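Local coordinates for multidrug resistance protein (Vibrio cholerae, PDB 1YC9) that probably serves as the trimeric outer-membrane exit duct of a multidrug efflux pump, and could be involved in resistance to puromycin, acriflavine and tetraphenylarsonium, at residues 39-44 with 222-227; 103-108 with 290-295; 161-166 with 411-416. The protein carries 1 engineered substitution. One frame throughout, in Å; residues are numbered along the deposited sequence. Where two conformers were deposited one is given.

Contact 1. Residues 39-44 with 222-227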
# COMPACT_ATOMS: atom_id res chain seq x y z
N ILE A 39 -0.06 -10.41 -24.36
CA ILE A 39 1.06 -9.72 -23.79
C ILE A 39 1.53 -8.62 -24.77
O ILE A 39 1.73 -7.45 -24.40
CB ILE A 39 2.14 -10.70 -23.38
CG1 ILE A 39 1.62 -11.52 -22.20
CG2 ILE A 39 3.41 -9.98 -23.03
CD1 ILE A 39 2.53 -12.62 -21.74
N GLU A 40 1.63 -8.97 -26.04
CA GLU A 40 2.02 -8.01 -27.06
C GLU A 40 1.15 -6.76 -27.11
O GLU A 40 1.68 -5.66 -27.16
CB GLU A 40 2.10 -8.70 -28.40
CG GLU A 40 3.31 -9.63 -28.39
CD GLU A 40 3.42 -10.79 -29.31
OE1 GLU A 40 2.66 -10.80 -30.29
OE2 GLU A 40 4.18 -11.75 -29.02
N GLU A 41 -0.17 -6.94 -27.02
CA GLU A 41 -1.12 -5.83 -26.93
C GLU A 41 -0.83 -4.92 -25.75
O GLU A 41 -0.78 -3.69 -25.90
CB GLU A 41 -2.57 -6.35 -26.80
CG GLU A 41 -3.18 -6.92 -28.06
CD GLU A 41 -4.46 -7.71 -27.73
OE1 GLU A 41 -5.39 -7.15 -27.14
OE2 GLU A 41 -4.53 -8.91 -28.03
N ALA A 42 -0.66 -5.52 -24.57
CA ALA A 42 -0.40 -4.79 -23.34
C ALA A 42 0.92 -4.01 -23.42
O ALA A 42 1.00 -2.94 -22.90
CB ALA A 42 -0.34 -5.73 -22.15
N LEU A 43 1.96 -4.61 -24.03
CA LEU A 43 3.25 -3.95 -24.15
C LEU A 43 3.34 -2.88 -25.27
O LEU A 43 4.30 -2.13 -25.33
CB LEU A 43 4.34 -5.00 -24.30
CG LEU A 43 4.55 -5.88 -23.05
CD1 LEU A 43 5.69 -6.90 -23.28
CD2 LEU A 43 4.80 -5.08 -21.76
N GLN A 44 2.34 -2.83 -26.14
CA GLN A 44 2.33 -1.85 -27.22
C GLN A 44 1.62 -0.57 -26.79
O GLN A 44 2.12 0.53 -26.99
CB GLN A 44 1.65 -2.43 -28.47
CG GLN A 44 1.90 -1.65 -29.74
N ALA A 222 -8.87 -6.32 -18.79
CA ALA A 222 -8.41 -5.16 -18.04
C ALA A 222 -6.87 -5.10 -17.98
O ALA A 222 -6.26 -4.01 -18.12
CB ALA A 222 -9.01 -5.15 -16.63
N LEU A 223 -6.26 -6.25 -17.81
CA LEU A 223 -4.79 -6.35 -17.69
C LEU A 223 -4.09 -5.90 -18.95
O LEU A 223 -2.95 -5.41 -18.85
CB LEU A 223 -4.28 -7.74 -17.29
CG LEU A 223 -4.54 -8.08 -15.83
CD1 LEU A 223 -4.36 -9.56 -15.57
CD2 LEU A 223 -3.60 -7.33 -14.89
N VAL A 224 -4.75 -6.02 -20.10
CA VAL A 224 -4.18 -5.57 -21.35
C VAL A 224 -4.72 -4.20 -21.75
O VAL A 224 -4.51 -3.75 -22.88
CB VAL A 224 -4.26 -6.64 -22.48
CG1 VAL A 224 -3.75 -7.96 -21.96
CG2 VAL A 224 -5.65 -6.80 -23.01
N GLY A 225 -5.40 -3.52 -20.83
CA GLY A 225 -5.80 -2.16 -21.02
C GLY A 225 -7.01 -2.02 -21.86
O GLY A 225 -7.24 -0.99 -22.48
N GLN A 226 -7.84 -3.04 -21.88
CA GLN A 226 -9.02 -2.99 -22.73
C GLN A 226 -10.28 -3.12 -21.93
O GLN A 226 -10.27 -3.47 -20.75
CB GLN A 226 -8.90 -3.97 -23.91
CG GLN A 226 -7.79 -3.49 -24.85
CD GLN A 226 -7.33 -4.51 -25.87
OE1 GLN A 226 -8.14 -4.96 -26.68
NE2 GLN A 226 -6.05 -4.85 -25.88
N GLY A 227 -11.35 -2.67 -22.57
CA GLY A 227 -12.66 -2.77 -22.01
C GLY A 227 -13.05 -4.24 -22.08
O GLY A 227 -12.33 -5.08 -22.62
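The carboxylate of E41 and the side-chain amide of Q226 are the two flat groups of this contact, and they meet with their planes turned 48° apart. Q226 NE2 donates a hydrogen bond to E41 OE1 at 2.7 Å, with an angle of 152° at the hydrogen. The acceptor uses its anti lone pair, the one directed away from OE2, and it lies somewhat off the plane of the glutamine amide. Both chains are extended beyond CG, so each can deliver its polar end across the gap, and they cross at about a right angle. The other carboxylate oxygen, E41 OE2, is taken by R230 in a salt bridge and by H37 through a hydrogen bond. The two oxygens of the glutamate therefore have different partners, which should fix its rotation and probably favours the ionised form.

Helix 33-44 lies here against the end of the long helix 189-223 and on the middle of helix 117-183. G225, with phi 81°, is the C-prime residue of a Schellman motif, in which its own N returns to A222 O at 2.9 Å and Q226 N bonds to A221 O. Glycine suits a backbone in this left-handed region. The backbone then leads away, and only the Q226 side chain reaches back to E41.

Beside the polar pair the packing is apolar and close. A42 CB rests 4.0 Å from V224 CB. The small alanine lets the backbones approach to 4.3 Å, measured from A42 CA to V224 CA. V224 turns CG1 toward the alanine, whereas CG2 comes within 4.2 Å of E41 OE1. I147 of helix 117-183 touches both A42 and V224, adding a third apolar partner.

Contact 2. Residues 103-108 with 290-295; sequences TLTLNF and SAFIGY. With BOG (octyl beta-D-glucopyranoside), chain B.
L106 and I293 face each other in the middle of the ladder, their backbones joined by two hydrogen bonds. L106 N reaches I293 O at 2.8 Å, almost straight at 171°, and I293 N returns to L106 O at 3.0 Å. L104 with Y295 and F108 with A291 repeat this two-bond pairing. Between them lie the non-hydrogen-bonded pairs T105 with G294 and N107 with F292, where CA-H groups point at carbonyls, as from F292 CA to L106 O at 3.1 Å.

Side chains alternate between the faces of the sheet. On the face of L104, L106 and F108, L106 CB meets I293 CG2 at 3.9 Å, and the F108 ring stands beside the small A291. Y295 presents a ring edge to L104 O. Its CE2 comes 3.5 Å from O5 of octyl glucoside (BOG), while the hydroxyl end lies along the first alkyl carbons. The detergent tail runs on toward L106, whose CD2 approaches BOG C8' in one of two conformers. Aliphatic and aromatic residues suit a face that can hold an alkyl chain.

On the other face the T105 methyl, CG2, lies obliquely beside the F292 ring, 3.7 Å from F292 CD1. A chi1 of 84° places F292 CG between the backbone N and the carbonyl carbon, from where the ring leans partly along its own strand and comes beside T105. G294 opposite T105 suits its place because a CB would collide with L104 O and T105 CA.

Farther out, F304 meets the Y295 ring edge-to-face and accepts a hydrogen bond from the detergent at its backbone O. Strands 73-84 and 309-322 flank the pair. Such an antiparallel four-stranded sheet is the contribution each protomer makes to the shared twelve-stranded β-barrel of trimeric outer membrane factors.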
# COMPACT_ATOMS: atom_id res chain seq x y z
N THR A 103 17.54 50.33 -17.02
CA THR A 103 18.66 49.39 -17.15
C THR A 103 18.36 48.33 -18.17
O THR A 103 17.17 47.98 -18.46
CB THR A 103 18.99 48.70 -15.83
OG1 THR A 103 17.97 47.74 -15.46
CG2 THR A 103 19.12 49.61 -14.69
N LEU A 104 19.42 47.76 -18.78
CA LEU A 104 19.21 46.65 -19.67
C LEU A 104 20.58 45.93 -19.65
O LEU A 104 21.56 46.56 -19.98
CB LEU A 104 18.93 47.18 -21.09
CG LEU A 104 19.00 46.17 -22.22
CD1 LEU A 104 17.90 45.08 -22.02
CD2 LEU A 104 18.84 46.86 -23.57
N THR A 105 20.57 44.69 -19.12
CA THR A 105 21.80 43.95 -18.88
C THR A 105 21.67 42.49 -19.27
O THR A 105 20.57 41.87 -19.27
CB THR A 105 22.23 44.01 -17.42
OG1 THR A 105 21.20 43.43 -16.59
CG2 THR A 105 22.44 45.46 -16.95
N LEU A 106 22.84 41.93 -19.60
CA LEU A 106 23.02 40.52 -19.76
C LEU A 106 23.72 40.07 -18.47
O LEU A 106 24.69 40.68 -18.08
CB LEU A 106 23.93 40.29 -20.99
CG LEU A 106 24.24 38.85 -21.35
CD1 LEU A 106 23.01 38.07 -21.64
CD2 LEU A 106 25.15 38.88 -22.60
N ASN A 107 23.21 39.03 -17.83
CA ASN A 107 23.66 38.60 -16.53
C ASN A 107 24.13 37.15 -16.67
O ASN A 107 23.53 36.34 -17.41
CB ASN A 107 22.48 38.60 -15.54
CG ASN A 107 21.95 39.99 -15.22
OD1 ASN A 107 22.37 41.00 -15.77
ND2 ASN A 107 20.95 40.04 -14.32
N PHE A 108 25.13 36.79 -15.88
CA PHE A 108 25.80 35.54 -15.97
C PHE A 108 26.12 35.07 -14.55
O PHE A 108 26.55 35.86 -13.72
CB PHE A 108 27.08 35.74 -16.71
CG PHE A 108 28.02 34.58 -16.61
CD1 PHE A 108 28.02 33.60 -17.59
CD2 PHE A 108 28.93 34.48 -15.57
CE1 PHE A 108 28.92 32.55 -17.53
CE2 PHE A 108 29.81 33.41 -15.50
CZ PHE A 108 29.80 32.46 -16.49
N SER A 290 30.13 35.70 -10.97
CA SER A 290 29.00 36.47 -11.52
C SER A 290 29.55 37.53 -12.43
O SER A 290 30.67 38.03 -12.26
CB SER A 290 28.21 37.20 -10.37
OG SER A 290 27.57 36.19 -9.63
N ALA A 291 28.73 37.93 -13.38
CA ALA A 291 29.10 38.97 -14.25
C ALA A 291 27.84 39.58 -14.88
O ALA A 291 26.81 38.92 -14.97
CB ALA A 291 30.09 38.47 -15.36
N PHE A 292 27.99 40.81 -15.32
CA PHE A 292 26.98 41.44 -16.16
C PHE A 292 27.57 42.45 -17.05
O PHE A 292 28.67 42.95 -16.83
CB PHE A 292 25.85 42.07 -15.26
CG PHE A 292 26.15 43.41 -14.76
CD1 PHE A 292 25.70 44.56 -15.45
CD2 PHE A 292 26.83 43.59 -13.58
CE1 PHE A 292 25.97 45.83 -14.98
CE2 PHE A 292 27.03 44.85 -13.09
CZ PHE A 292 26.66 45.95 -13.77
N ILE A 293 26.82 42.80 -18.12
CA ILE A 293 27.19 43.85 -18.98
C ILE A 293 25.91 44.44 -19.51
O ILE A 293 24.99 43.72 -19.74
CB ILE A 293 28.03 43.31 -20.21
CG1 ILE A 293 28.63 44.45 -21.01
CG2 ILE A 293 27.20 42.38 -21.03
CD1 ILE A 293 29.51 45.47 -20.29
N GLY A 294 25.93 45.70 -19.72
CA GLY A 294 24.75 46.41 -20.23
C GLY A 294 24.83 47.90 -20.07
O GLY A 294 25.85 48.55 -20.17
N TYR A 295 23.63 48.51 -19.91
CA TYR A 295 23.42 49.91 -19.87
C TYR A 295 22.54 50.25 -18.62
O TYR A 295 21.68 49.47 -18.25
CB TYR A 295 22.53 50.30 -21.01
CG TYR A 295 23.11 49.86 -22.37
CD1 TYR A 295 22.73 48.65 -22.92
CD2 TYR A 295 23.97 50.67 -23.05
CE1 TYR A 295 23.20 48.25 -24.16
CE2 TYR A 295 24.44 50.30 -24.32
CZ TYR A 295 24.03 49.10 -24.84
OH TYR A 295 24.45 48.67 -26.06
C1 BOG B . 28.35 49.58 -25.38
O1 BOG B . 28.14 48.30 -24.97
C2 BOG B . 29.47 49.74 -26.46
O2 BOG B . 30.47 48.70 -26.42
C3 BOG B . 29.90 51.16 -26.54
O3 BOG B . 30.82 51.43 -27.56
C4 BOG B . 29.21 52.33 -25.86
O4 BOG B . 29.95 53.49 -25.51
C5 BOG B . 28.25 51.93 -24.74
O5 BOG B . 27.87 50.64 -24.56
C6 BOG B . 27.26 52.98 -24.21
O6 BOG B . 26.44 53.17 -25.42
C1' BOG B . 27.40 47.94 -23.80
C2' BOG B . 26.59 46.72 -24.05
C3' BOG B . 27.35 45.58 -24.73
C4' BOG B . 26.53 44.32 -24.80
C5' BOG B . 27.31 43.21 -25.46
C6' BOG B . 26.68 41.83 -25.28
C7' BOG B . 25.67 41.48 -26.36
C8' BOG B . 25.29 40.00 -26.26

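Contact 3. Residues 161-166 with 411-416; sequences QETVHA and NQRALV
T163 and R413 mark the closest backbone approach, CA to CA 7.0 Å. The two helical segments run almost antiparallel, 167° between their directions, with axes 10.0 Å apart, consistent with the long, nearly antiparallel helices of the α-helical barrel of outer membrane factors. Both keep regular helical bonding, so side chains and one water do the joining.

T163 is the central residue. Its methyl, CG2, lies anti to the backbone N and reaches across to Q412 CB at 3.7 Å and to R413 CG at 4.0 Å. That leaves OG1 beside the backbone N, where it bonds to A159 O one turn back while also resting 3.6 Å from V416 CG2. Threonine suits this place because one branch packs as a methyl and the other is satisfied within its own helix.

V164 lays CG2 over one face of the R413 guanidinium, displaced toward its rim and 3.7 Å from R413 NE. A bend at chi3 (82°) brings the arginine's end to the valine, although the CB of R413 does not point toward the other helix. The guanidinium is held by N160, which takes a hydrogen bond from NE, and by E205 of helix 189-223, which forms a salt bridge with NH1.

Water 1 donates to T163 O at 2.8 Å and to Q412 OE1 at 2.7 Å, bridging a helix carbonyl to the extended glutamine. The chemistry implies a modest, mixed interface: methyl groups and alkyl stems touch directly, polar ends are answered by neighbours or water, and the arginine's charge is probably balanced by E205.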
# COMPACT_ATOMS: atom_id res chain seq x y z
N GLN A 161 -13.28 -26.95 -15.55
CA GLN A 161 -14.51 -27.02 -16.29
C GLN A 161 -14.62 -28.37 -17.02
O GLN A 161 -15.64 -29.03 -16.93
CB GLN A 161 -14.64 -25.88 -17.25
CG GLN A 161 -15.91 -25.99 -18.16
CD GLN A 161 -15.99 -24.91 -19.20
OE1 GLN A 161 -15.18 -24.86 -20.12
NE2 GLN A 161 -16.97 -24.07 -19.08
N GLU A 162 -13.56 -28.81 -17.70
CA GLU A 162 -13.64 -30.06 -18.45
C GLU A 162 -13.90 -31.23 -17.50
O GLU A 162 -14.78 -32.10 -17.73
CB GLU A 162 -12.35 -30.28 -19.22
CG GLU A 162 -12.49 -31.29 -20.34
CD GLU A 162 -11.29 -31.26 -21.26
OE1 GLU A 162 -10.30 -31.87 -20.87
OE2 GLU A 162 -11.35 -30.62 -22.35
N THR A 163 -13.15 -31.25 -16.41
CA THR A 163 -13.26 -32.30 -15.39
C THR A 163 -14.64 -32.39 -14.73
O THR A 163 -15.24 -33.50 -14.58
CB THR A 163 -12.21 -32.02 -14.33
OG1 THR A 163 -10.91 -32.10 -14.93
CG2 THR A 163 -12.21 -33.07 -13.22
N VAL A 164 -15.17 -31.23 -14.39
CA VAL A 164 -16.46 -31.18 -13.69
C VAL A 164 -17.62 -31.46 -14.69
O VAL A 164 -18.58 -32.16 -14.35
CB VAL A 164 -16.61 -29.86 -12.89
CG1 VAL A 164 -18.04 -29.68 -12.33
CG2 VAL A 164 -15.62 -29.81 -11.74
N HIS A 165 -17.53 -30.95 -15.90
CA HIS A 165 -18.52 -31.21 -16.93
C HIS A 165 -18.58 -32.72 -17.24
O HIS A 165 -19.68 -33.30 -17.32
CB HIS A 165 -18.23 -30.39 -18.19
CG HIS A 165 -19.14 -30.67 -19.33
ND1 HIS A 165 -19.01 -31.79 -20.11
CD2 HIS A 165 -20.17 -29.96 -19.85
CE1 HIS A 165 -19.95 -31.79 -21.04
NE2 HIS A 165 -20.65 -30.68 -20.92
N ALA A 166 -17.42 -33.36 -17.38
CA ALA A 166 -17.36 -34.81 -17.63
C ALA A 166 -17.94 -35.59 -16.47
O ALA A 166 -18.71 -36.56 -16.69
CB ALA A 166 -15.94 -35.28 -17.90
N ASN A 411 -10.00 -36.10 -6.49
CA ASN A 411 -8.62 -36.37 -6.90
C ASN A 411 -8.30 -35.85 -8.30
O ASN A 411 -7.23 -35.34 -8.52
CB ASN A 411 -8.28 -37.86 -6.77
CG ASN A 411 -8.38 -38.37 -5.35
OD1 ASN A 411 -8.03 -37.68 -4.44
ND2 ASN A 411 -8.75 -39.62 -5.18
N GLN A 412 -9.27 -35.90 -9.21
CA GLN A 412 -9.10 -35.37 -10.54
C GLN A 412 -8.91 -33.87 -10.50
O GLN A 412 -8.11 -33.33 -11.21
CB GLN A 412 -10.31 -35.70 -11.42
CG GLN A 412 -10.37 -37.12 -11.88
CD GLN A 412 -11.66 -37.41 -12.65
OE1 GLN A 412 -12.76 -36.87 -12.32
NE2 GLN A 412 -11.55 -38.26 -13.66
N ARG A 413 -9.68 -33.18 -9.65
CA ARG A 413 -9.51 -31.75 -9.53
C ARG A 413 -8.17 -31.40 -8.92
O ARG A 413 -7.51 -30.46 -9.39
CB ARG A 413 -10.66 -31.18 -8.74
CG ARG A 413 -11.87 -31.22 -9.64
CD ARG A 413 -13.05 -30.54 -9.07
NE ARG A 413 -12.98 -29.10 -9.29
CZ ARG A 413 -13.81 -28.24 -8.68
NH1 ARG A 413 -14.73 -28.74 -7.87
NH2 ARG A 413 -13.72 -26.93 -8.88
N ALA A 414 -7.76 -32.15 -7.90
CA ALA A 414 -6.45 -31.95 -7.26
C ALA A 414 -5.37 -32.12 -8.29
O ALA A 414 -4.44 -31.34 -8.36
CB ALA A 414 -6.27 -32.89 -6.08
N LEU A 415 -5.49 -33.15 -9.12
CA LEU A 415 -4.50 -33.35 -10.18
C LEU A 415 -4.42 -32.24 -11.18
O LEU A 415 -3.33 -31.79 -11.49
CB LEU A 415 -4.76 -34.69 -10.88
CG LEU A 415 -3.75 -35.04 -11.96
CD1 LEU A 415 -2.32 -35.00 -11.44
CD2 LEU A 415 -4.10 -36.43 -12.51
N VAL A 416 -5.56 -31.77 -11.68
CA VAL A 416 -5.60 -30.69 -12.65
C VAL A 416 -4.97 -29.45 -12.00
O VAL A 416 -4.26 -28.70 -12.64
CB VAL A 416 -7.08 -30.41 -13.05
CG1 VAL A 416 -7.35 -28.96 -13.31
CG2 VAL A 416 -7.51 -31.29 -14.23
O HOH W 1 -14.15 -36.04 -14.53

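Contacts 1 and 3 belong to the helical part of the chain, and helix 117-183 touches the residues of contact 1 through I147 and supplies one side of contact 3. Their centres are 30 Å apart. Contact 2 lies in the β-sheet, its centre 83 Å from that of contact 3 and on the opposite side of the chain's centre. Contact 1, partly buried, joins a helix to the turn that ends another, by an amide–carboxylate bond and an alanine–valine contact; contact 3, nearer the surface, relies on methyl packing and a bridging water. Contact 2, also a surface contact, is held by backbone hydrogen bonds, with apolar side chains beside detergent.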